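Local coordinates for dipeptide Epimerase (Enterococcus faecalis V583, PDB 3JW7), which belongs to the mandelate racemase/muconate lactonizing enzyme branch of the enolase superfamily and holds a magnesium ion and amino-acid ligands within its barrel domain, at residues C288-M293 against A317-T322; V129-T134 against P340-G345; M238-C243 against N262-K267. One frame throughout, in Å; residues are numbered along the deposited sequence.

Contact 1 (C288-M293 against A317-T322). With ILE (isoleucine), chain I; TYR (tyrosine), chain J.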
loop_
_atom_site.group_PDB
_atom_site.type_symbol
_atom_site.label_atom_id
_atom_site.label_comp_id
_atom_site.label_asym_id
_atom_site.label_seq_id
_atom_site.Cartn_x
_atom_site.Cartn_y
_atom_site.Cartn_z
ATOM N N CYS A 288 9.377 7.601 -2.808
ATOM C CA CYS A 288 8.321 6.591 -2.804
ATOM C C CYS A 288 7.253 6.847 -1.746
ATOM O O CYS A 288 7.513 7.450 -0.699
ATOM C CB CYS A 288 8.909 5.194 -2.563
ATOM S SG CYS A 288 10.033 4.568 -3.839
ATOM N N MET A 289 6.041 6.392 -2.045
ATOM C CA MET A 289 4.926 6.497 -1.119
ATOM C C MET A 289 4.478 5.075 -0.842
ATOM O O MET A 289 4.275 4.296 -1.770
ATOM C CB MET A 289 3.744 7.265 -1.717
ATOM C CG MET A 289 2.539 7.261 -0.770
ATOM S SD MET A 289 1.150 8.301 -1.265
ATOM C CE MET A 289 0.237 7.168 -2.282
ATOM N N ILE A 290 4.348 4.737 0.431
ATOM C CA ILE A 290 3.897 3.407 0.821
ATOM C C ILE A 290 2.363 3.443 0.750
ATOM O O ILE A 290 1.733 4.381 1.244
ATOM C CB ILE A 290 4.398 3.061 2.253
ATOM C CG1 ILE A 290 4.096 1.599 2.581
ATOM C CG2 ILE A 290 3.783 4.002 3.278
ATOM C CD1 ILE A 290 4.826 0.630 1.710
ATOM N N GLY A 291 1.775 2.437 0.110
ATOM C CA GLY A 291 0.327 2.382 -0.037
ATOM C C GLY A 291 -0.266 1.095 0.496
ATOM O O GLY A 291 0.411 0.356 1.210
ATOM N N CYS A 292 -1.526 0.817 0.158
ATOM C CA CYS A 292 -2.178 -0.398 0.638
ATOM C C CYS A 292 -3.417 -0.762 -0.172
ATOM O O CYS A 292 -3.920 0.045 -0.944
ATOM C CB CYS A 292 -2.588 -0.230 2.105
ATOM S SG CYS A 292 -3.841 1.057 2.389
ATOM N N MET A 293 -3.886 -1.990 0.012
ATOM C CA MET A 293 -5.091 -2.483 -0.656
ATOM C C MET A 293 -6.205 -2.336 0.373
ATOM O O MET A 293 -5.953 -2.411 1.574
ATOM C CB MET A 293 -4.958 -3.968 -1.000
ATOM C CG MET A 293 -3.775 -4.313 -1.892
ATOM S SD MET A 293 -3.908 -3.511 -3.481
ATOM C CE MET A 293 -2.526 -4.276 -4.339
ATOM N N ALA A 317 2.847 8.473 2.855
ATOM C CA ALA A 317 2.168 7.256 3.269
ATOM C C ALA A 317 0.664 7.350 3.091
ATOM O O ALA A 317 0.035 8.355 3.431
ATOM C CB ALA A 317 2.500 6.929 4.726
ATOM N N ASP A 318 0.106 6.281 2.537
ATOM C CA ASP A 318 -1.319 6.153 2.318
ATOM C C ASP A 318 -1.639 4.799 2.937
ATOM O O ASP A 318 -1.781 3.806 2.231
ATOM C CB ASP A 318 -1.642 6.152 0.819
ATOM C CG ASP A 318 -3.103 5.823 0.534
ATOM O OD1 ASP A 318 -3.987 6.329 1.257
ATOM O OD2 ASP A 318 -3.366 5.063 -0.420
ATOM N N LEU A 319 -1.719 4.769 4.267
ATOM C CA LEU A 319 -1.999 3.534 4.998
ATOM C C LEU A 319 -3.270 3.709 5.808
ATOM O O LEU A 319 -3.228 3.830 7.036
ATOM C CB LEU A 319 -0.826 3.193 5.925
ATOM C CG LEU A 319 0.516 2.963 5.226
ATOM C CD1 LEU A 319 1.632 2.768 6.248
ATOM C CD2 LEU A 319 0.409 1.756 4.320
ATOM N N ASP A 320 -4.403 3.685 5.113
ATOM C CA ASP A 320 -5.693 3.900 5.749
ATOM C C ASP A 320 -6.674 2.729 5.698
ATOM O O ASP A 320 -7.840 2.888 6.060
ATOM C CB ASP A 320 -6.341 5.141 5.119
ATOM C CG ASP A 320 -6.492 5.021 3.599
ATOM O OD1 ASP A 320 -5.779 4.208 2.968
ATOM O OD2 ASP A 320 -7.327 5.754 3.027
ATOM N N ALA A 321 -6.209 1.555 5.277
ATOM C CA ALA A 321 -7.091 0.392 5.170
ATOM C C ALA A 321 -7.802 -0.015 6.464
ATOM O O ALA A 321 -8.921 -0.534 6.420
ATOM C CB ALA A 321 -6.317 -0.802 4.605
ATOM N N THR A 322 -7.178 0.209 7.616
ATOM C CA THR A 322 -7.821 -0.177 8.869
ATOM C C THR A 322 -8.973 0.750 9.252
ATOM O O THR A 322 -9.847 0.367 10.035
ATOM C CB THR A 322 -6.835 -0.188 10.060
ATOM O OG1 THR A 322 -6.423 1.153 10.347
ATOM C CG2 THR A 322 -5.615 -1.054 9.750
HETATM N N ILE I . -5.897 4.067 0.154
HETATM C CA ILE I . -6.085 2.695 -0.401
HETATM C C ILE I . -6.029 2.704 -1.923
HETATM O O ILE I . -6.437 3.676 -2.564
HETATM C CB ILE I . -7.449 2.083 0.013
HETATM C CG1 ILE I . -8.572 3.062 -0.321
HETATM C CG2 ILE I . -7.424 1.693 1.487
HETATM C CD1 ILE I . -9.972 2.454 -0.280
HETATM N N TYR J . -5.519 1.609 -2.484
HETATM C CA TYR J . -5.394 1.438 -3.926
HETATM C C TYR J . -4.621 2.583 -4.581
HETATM O O TYR J . -3.675 3.093 -3.941
HETATM C CB TYR J . -6.785 1.308 -4.559
HETATM C CG TYR J . -7.583 0.097 -4.104
HETATM C CD1 TYR J . -8.943 0.208 -3.824
HETATM C CD2 TYR J . -6.995 -1.167 -4.000
HETATM C CE1 TYR J . -9.705 -0.900 -3.454
HETATM C CE2 TYR J . -7.756 -2.293 -3.631
HETATM C CZ TYR J . -9.112 -2.144 -3.363
HETATM O OH TYR J . -9.889 -3.231 -3.022
HETATM O OXT TYR J . -4.959 2.937 -5.731
HETATM O O HOH W 1 -2.178 3.020 -1.811
#

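Contact 2 (V129-T134 against P340-G345). With ILE (isoleucine), chain I.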
loop_
_atom_site.group_PDB
_atom_site.type_symbol
_atom_site.label_atom_id
_atom_site.label_comp_id
_atom_site.label_asym_id
_atom_site.label_seq_id
_atom_site.Cartn_x
_atom_site.Cartn_y
_atom_site.Cartn_z
ATOM N N VAL A 129 4.797 7.285 11.387
ATOM C CA VAL A 129 4.534 7.742 10.040
ATOM C C VAL A 129 3.208 8.478 10.023
ATOM O O VAL A 129 2.300 8.150 10.790
ATOM C CB VAL A 129 4.467 6.561 9.045
ATOM C CG1 VAL A 129 3.384 5.592 9.458
ATOM C CG2 VAL A 129 4.200 7.078 7.647
ATOM N N ILE A 130 3.110 9.485 9.164
ATOM C CA ILE A 130 1.884 10.254 9.027
ATOM C C ILE A 130 1.210 9.827 7.735
ATOM O O ILE A 130 1.801 9.902 6.657
ATOM C CB ILE A 130 2.165 11.768 8.975
ATOM C CG1 ILE A 130 2.729 12.230 10.319
ATOM C CG2 ILE A 130 0.875 12.524 8.636
ATOM C CD1 ILE A 130 3.209 13.671 10.326
ATOM N N THR A 131 -0.029 9.368 7.847
ATOM C CA THR A 131 -0.763 8.916 6.679
ATOM C C THR A 131 -1.875 9.856 6.244
ATOM O O THR A 131 -2.393 10.639 7.041
ATOM C CB THR A 131 -1.402 7.531 6.932
ATOM O OG1 THR A 131 -2.152 7.141 5.779
ATOM C CG2 THR A 131 -2.350 7.582 8.148
ATOM N N ASP A 132 -2.221 9.785 4.964
ATOM C CA ASP A 132 -3.322 10.563 4.437
ATOM C C ASP A 132 -4.540 9.675 4.691
ATOM O O ASP A 132 -4.451 8.667 5.391
ATOM C CB ASP A 132 -3.168 10.796 2.924
ATOM C CG ASP A 132 -3.142 9.491 2.107
ATOM O OD1 ASP A 132 -3.763 8.489 2.518
ATOM O OD2 ASP A 132 -2.513 9.475 1.023
ATOM N N ILE A 133 -5.681 10.061 4.143
ATOM C CA ILE A 133 -6.881 9.253 4.252
ATOM C C ILE A 133 -7.531 9.428 2.897
ATOM O O ILE A 133 -7.471 10.513 2.311
ATOM C CB ILE A 133 -7.833 9.716 5.398
ATOM C CG1 ILE A 133 -8.991 8.713 5.530
ATOM C CG2 ILE A 133 -8.369 11.115 5.122
ATOM C CD1 ILE A 133 -9.794 8.834 6.827
ATOM N N THR A 134 -8.121 8.354 2.389
ATOM C CA THR A 134 -8.755 8.352 1.079
ATOM C C THR A 134 -10.248 8.648 1.066
ATOM O O THR A 134 -10.995 8.184 1.928
ATOM C CB THR A 134 -8.539 6.981 0.388
ATOM O OG1 THR A 134 -7.136 6.727 0.276
ATOM C CG2 THR A 134 -9.164 6.971 -1.007
ATOM N N PRO A 340 -4.253 10.472 11.540
ATOM C CA PRO A 340 -3.100 10.627 10.651
ATOM C C PRO A 340 -1.780 10.110 11.214
ATOM O O PRO A 340 -0.911 9.672 10.461
ATOM C CB PRO A 340 -3.065 12.131 10.390
ATOM C CG PRO A 340 -3.591 12.702 11.676
ATOM C CD PRO A 340 -4.758 11.784 11.986
ATOM N N LEU A 341 -1.628 10.159 12.532
ATOM C CA LEU A 341 -0.394 9.707 13.158
ATOM C C LEU A 341 -0.379 8.228 13.547
ATOM O O LEU A 341 -1.168 7.775 14.378
ATOM C CB LEU A 341 -0.094 10.561 14.394
ATOM C CG LEU A 341 1.193 10.225 15.150
ATOM C CD1 LEU A 341 2.381 10.355 14.212
ATOM C CD2 LEU A 341 1.346 11.159 16.340
ATOM N N LEU A 342 0.525 7.475 12.931
ATOM C CA LEU A 342 0.669 6.060 13.233
ATOM C C LEU A 342 1.990 5.893 13.977
ATOM O O LEU A 342 3.060 5.838 13.365
ATOM C CB LEU A 342 0.677 5.229 11.941
ATOM C CG LEU A 342 -0.451 5.483 10.937
ATOM C CD1 LEU A 342 -0.325 4.509 9.766
ATOM C CD2 LEU A 342 -1.811 5.319 11.617
ATOM N N GLU A 343 1.914 5.845 15.303
ATOM C CA GLU A 343 3.097 5.684 16.141
ATOM C C GLU A 343 3.345 4.207 16.400
ATOM O O GLU A 343 2.437 3.468 16.766
ATOM C CB GLU A 343 2.915 6.395 17.483
ATOM C CG GLU A 343 2.684 7.888 17.388
ATOM C CD GLU A 343 2.504 8.526 18.753
ATOM O OE1 GLU A 343 3.514 8.695 19.469
ATOM O OE2 GLU A 343 1.350 8.845 19.115
ATOM N N LEU A 344 4.582 3.779 16.203
ATOM C CA LEU A 344 4.936 2.391 16.425
ATOM C C LEU A 344 5.565 2.300 17.808
ATOM O O LEU A 344 6.462 3.069 18.144
ATOM C CB LEU A 344 5.919 1.932 15.347
ATOM C CG LEU A 344 5.436 2.243 13.925
ATOM C CD1 LEU A 344 6.510 1.864 12.916
ATOM C CD2 LEU A 344 4.140 1.494 13.644
ATOM N N GLY A 345 5.077 1.370 18.619
ATOM C CA GLY A 345 5.623 1.227 19.954
ATOM C C GLY A 345 7.013 0.630 19.943
ATOM O O GLY A 345 7.702 0.633 18.920
HETATM N N ILE I . -5.897 4.067 0.154
HETATM C CA ILE I . -6.085 2.695 -0.401
HETATM C C ILE I . -6.029 2.704 -1.923
HETATM O O ILE I . -6.437 3.676 -2.564
HETATM C CB ILE I . -7.449 2.083 0.013
HETATM C CG1 ILE I . -8.572 3.062 -0.321
HETATM C CG2 ILE I . -7.424 1.693 1.487
HETATM C CD1 ILE I . -9.972 2.454 -0.280
#

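Contact 3 (M238-C243 against N262-K267). With MG (magnesium ion), chain L; TYR (tyrosine), chain J.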
loop_
_atom_site.group_PDB
_atom_site.type_symbol
_atom_site.label_atom_id
_atom_site.label_comp_id
_atom_site.label_asym_id
_atom_site.label_seq_id
_atom_site.Cartn_x
_atom_site.Cartn_y
_atom_site.Cartn_z
ATOM N N MET A 238 2.705 10.127 -10.094
ATOM C CA MET A 238 3.097 8.916 -9.379
ATOM C C MET A 238 2.607 7.660 -10.075
ATOM O O MET A 238 1.471 7.600 -10.552
ATOM C CB MET A 238 2.534 8.932 -7.952
ATOM C CG MET A 238 2.954 7.733 -7.095
ATOM S SD MET A 238 2.177 7.720 -5.474
ATOM C CE MET A 238 3.012 9.080 -4.679
ATOM N N ALA A 239 3.472 6.656 -10.146
ATOM C CA ALA A 239 3.079 5.398 -10.755
ATOM C C ALA A 239 2.588 4.498 -9.637
ATOM O O ALA A 239 3.144 4.510 -8.541
ATOM C CB ALA A 239 4.267 4.746 -11.457
ATOM N N ASP A 240 1.533 3.738 -9.908
ATOM C CA ASP A 240 1.026 2.788 -8.934
ATOM C C ASP A 240 0.866 1.449 -9.634
ATOM O O ASP A 240 1.768 0.618 -9.584
ATOM C CB ASP A 240 -0.312 3.233 -8.340
ATOM C CG ASP A 240 -0.852 2.237 -7.327
ATOM O OD1 ASP A 240 -0.144 1.250 -7.014
ATOM O OD2 ASP A 240 -1.984 2.437 -6.838
ATOM N N GLU A 241 -0.261 1.245 -10.310
ATOM C CA GLU A 241 -0.494 -0.025 -10.991
ATOM C C GLU A 241 0.560 -0.348 -12.048
ATOM O O GLU A 241 0.730 -1.510 -12.411
ATOM C CB GLU A 241 -1.896 -0.056 -11.616
ATOM C CG GLU A 241 -3.015 -0.037 -10.593
ATOM C CD GLU A 241 -3.611 1.342 -10.398
ATOM O OE1 GLU A 241 -2.836 2.312 -10.248
ATOM O OE2 GLU A 241 -4.854 1.447 -10.393
ATOM N N SER A 242 1.264 0.673 -12.539
ATOM C CA SER A 242 2.316 0.464 -13.532
ATOM C C SER A 242 3.589 -0.087 -12.893
ATOM O O SER A 242 4.518 -0.485 -13.598
ATOM C CB SER A 242 2.660 1.771 -14.254
ATOM O OG SER A 242 1.671 2.105 -15.213
ATOM N N CYS A 243 3.644 -0.113 -11.566
ATOM C CA CYS A 243 4.838 -0.627 -10.893
ATOM C C CYS A 243 4.505 -1.618 -9.780
ATOM O O CYS A 243 4.067 -1.231 -8.699
ATOM C CB CYS A 243 5.657 0.539 -10.333
ATOM S SG CYS A 243 7.289 0.069 -9.686
ATOM N N ASN A 262 4.464 4.495 -6.027
ATOM C CA ASN A 262 3.668 3.951 -4.932
ATOM C C ASN A 262 4.095 2.497 -4.698
ATOM O O ASN A 262 4.002 1.673 -5.605
ATOM C CB ASN A 262 2.180 3.997 -5.314
ATOM C CG ASN A 262 1.263 3.453 -4.222
ATOM O OD1 ASN A 262 1.523 2.407 -3.632
ATOM N ND2 ASN A 262 0.169 4.159 -3.970
ATOM N N ILE A 263 4.580 2.197 -3.496
ATOM C CA ILE A 263 4.996 0.839 -3.140
ATOM C C ILE A 263 3.931 0.155 -2.288
ATOM O O ILE A 263 3.460 0.725 -1.306
ATOM C CB ILE A 263 6.294 0.832 -2.299
ATOM C CG1 ILE A 263 7.453 1.396 -3.111
ATOM C CG2 ILE A 263 6.594 -0.591 -1.822
ATOM C CD1 ILE A 263 8.748 1.487 -2.325
ATOM N N LYS A 264 3.554 -1.065 -2.660
ATOM C CA LYS A 264 2.572 -1.818 -1.881
ATOM C C LYS A 264 3.133 -3.208 -1.606
ATOM O O LYS A 264 3.573 -3.888 -2.528
ATOM C CB LYS A 264 1.258 -1.978 -2.646
ATOM C CG LYS A 264 0.391 -0.732 -2.765
ATOM C CD LYS A 264 -0.965 -1.095 -3.390
ATOM C CE LYS A 264 -1.863 0.134 -3.560
ATOM N NZ LYS A 264 -1.212 1.172 -4.401
ATOM N N LEU A 265 3.108 -3.639 -0.351
ATOM C CA LEU A 265 3.618 -4.969 -0.032
ATOM C C LEU A 265 2.828 -6.017 -0.801
ATOM O O LEU A 265 3.375 -7.041 -1.206
ATOM C CB LEU A 265 3.513 -5.249 1.467
ATOM C CG LEU A 265 4.348 -4.329 2.359
ATOM C CD1 LEU A 265 4.262 -4.822 3.799
ATOM C CD2 LEU A 265 5.800 -4.299 1.877
ATOM N N MET A 266 1.543 -5.753 -1.014
ATOM C CA MET A 266 0.704 -6.699 -1.735
ATOM C C MET A 266 0.945 -6.713 -3.248
ATOM O O MET A 266 0.450 -7.597 -3.941
ATOM C CB MET A 266 -0.773 -6.429 -1.438
ATOM C CG MET A 266 -1.138 -6.596 0.027
ATOM S SD MET A 266 -0.668 -8.222 0.680
ATOM C CE MET A 266 0.394 -7.794 1.980
ATOM N N LYS A 267 1.681 -5.729 -3.763
ATOM C CA LYS A 267 2.003 -5.682 -5.194
ATOM C C LYS A 267 3.364 -6.324 -5.472
ATOM O O LYS A 267 3.559 -6.978 -6.501
ATOM C CB LYS A 267 2.073 -4.237 -5.720
ATOM C CG LYS A 267 0.752 -3.561 -6.031
ATOM C CD LYS A 267 0.978 -2.274 -6.837
ATOM C CE LYS A 267 1.893 -1.293 -6.093
ATOM N NZ LYS A 267 2.185 -0.041 -6.861
HETATM MG MG MG L . -3.212 4.371 -6.345
HETATM N N TYR J . -5.519 1.609 -2.484
HETATM C CA TYR J . -5.394 1.438 -3.926
HETATM C C TYR J . -4.621 2.583 -4.581
HETATM O O TYR J . -3.675 3.093 -3.941
HETATM C CB TYR J . -6.785 1.308 -4.559
HETATM C CG TYR J . -7.583 0.097 -4.104
HETATM C CD1 TYR J . -8.943 0.208 -3.824
HETATM C CD2 TYR J . -6.995 -1.167 -4.000
HETATM C CE1 TYR J . -9.705 -0.900 -3.454
HETATM C CE2 TYR J . -7.756 -2.293 -3.631
HETATM C CZ TYR J . -9.112 -2.144 -3.363
HETATM O OH TYR J . -9.889 -3.231 -3.022
HETATM O OXT TYR J . -4.959 2.937 -5.731
HETATM O O HOH W 2 -3.387 4.604 -8.755
HETATM O O HOH W 3 5.870 -0.292 -6.587
#

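Contact 1 (C288-M293 against A317-T322)
Ile290 turns CG1 anti to its backbone nitrogen (chi1 -172°), which leaves CG2 in the cleft between N and the carbonyl carbon, 3.5 Å from Ala317 CB. A similar first torsion in Asp318 (172°) brings the carboxylate to the bound isoleucine, while CB rests against Met289 CE. The backbones run parallel, and Ile290 pairs with Ala317 in the one parallel bridge between the segments. Just beyond it Asp318 N donates an almost straight bond to Ile290 O at 2.8 Å, and Gly291 CA lies 3.4 Å from Asp318 O in a CA-H...O contact. Leu319 sets CD2 against Gly291 O and CD1 beside Ile290 CG2. Further on, Cys292 SG packs on Ala321 CB at 3.8 Å. The isoleucine N is gripped by two carboxylates, Asp318 OD2 and Asp320 OD1, each 2.8 Å from it. Water 1 accepts from Cys292 N and donates to Asp318 OD2 and the tyrosine O, while Cys292 O takes the tyrosine N at 2.7 Å. Both loops thus line the ligand pocket at the C-terminal ends of barrel strands 287-290 and 314-317. Lys159 makes a salt bridge to Asp318. Strand 260-263 borders strand 287-290 on its other edge, and helix 298-310 covers Ile290, Cys292, Leu319 and Ala321.

Contact 2 (V129-T134 against P340-G345)
Val129 and Leu342 form an antiparallel hydrogen-bonded pair, Val129 N to Leu342 O at 3.0 Å and Leu342 N to Val129 O at 2.9 Å, followed by the non-hydrogen-bonded pair Ile130–Leu341. A third bond, Thr131 N to Pro340 O at 2.8 Å, carries the pairing just past the short strand 341-343, and Ile130 CA also approaches Pro340 O, at 3.2 Å. On one face of the sheet the side chains of Val129 and Leu342 run alongside each other in the same direction. Val129 places CG1 between its backbone N and carbonyl carbon (chi1 59°), and there Val129 CG1 lies 3.7 Å from Leu342 CB. The same methyl also touches Leu342 CD1. Thr131 CG2 adds to this patch at 4.0 Å from Leu342 CG, while its OG1, anti to the backbone N, donates to Asp132 O and accepts from Leu319 N. Ile130 and Leu341 share the other, more open face, Ile130 CG1 to Leu341 CD1 at 4.3 Å; Ile130 CG2 is as far from Pro340 CB. Helix 298-310 packs on Val129. Beyond the paired region Thr134 OG1 accepts from the bound isoleucine N, so strand 128-135 runs from the pairing into the ligand pocket. Strand 341-343 is an antiparallel addition to the first strand of a TIM-type barrel, the modified fold of the enolase superfamily's C-terminal domain.

Contact 3 (M238-C243 against N262-K267)
Asp240 leaves its backbone with CB 4.0 Å from Asn262 CB, and CG, anti to the backbone N (chi1 180°), heads between two lysines and the magnesium ion. At the tip OD1 faces both lysines; OD2 binds the magnesium ion and shares Lys264. Lys267 NZ donates to Asp240 OD1 at 2.7 Å, nearly along its C-O axis. Lys264 NZ, 2.8 Å from Asp240 OD1, completes a salt-bridge network of the three residues, though its hydrogen bonds to both oxygens are weak. Asp240 OD2 lies 2.3 Å from the magnesium. The Lys264 side chain crosses that of Asp240 at about a right angle, and its bend at the last torsion (chi4 58°) lets NZ also donate to the tyrosine O at 3.2 Å. The tyrosine OXT, water 2, Asp189 and Glu215 join Asp240 around the metal; Glu241 OE1 accepts from that water and OE2 from Gln192 and Asn191. Asp240 and Lys264 follow the C-terminal ends of two neighbouring parallel strands of a beta-alpha-beta unit, strands 236-239 and 260-263 joined by helix 246-255, the usual place for metal ligands in enolase-superfamily barrels. On the strands themselves, Asn262 N bonds to Ala239 O at 2.8 Å, and Met238 SD rests against Asn262 CB. Asn262 ND2 donates to Glu215, a second metal ligand. Besides OD1, Lys267 NZ meets Asp240 O, Asn262 O and, at 2.9 Å, Cys243 O: four acceptors for three protons, so some bonds are probably shared. Asp240 O also takes Cys243 N in the type I turn, from the face opposite the lysine.

Overall arrangement
From the N terminus, the first segment met is 129-134, whose partner 340-345 comes only near the end of the chain, so contact 2 closes a loop spanning most of the barrel domain. Contact 3 closes within that loop, around helix 246-255; contact 1, also inside it, opens and closes after contact 3, around helix 298-310. The two inner loops follow in series and neither crosses the other. All three reach one sheet. Contacts 3 and 1 meet where strands 260-263 and 287-290 bond backbone to backbone, and contacts 1 and 2 meet where strands 314-317 and 128-135 close the barrel. Contacts 2 and 3, with centres about 19 Å apart, do not touch.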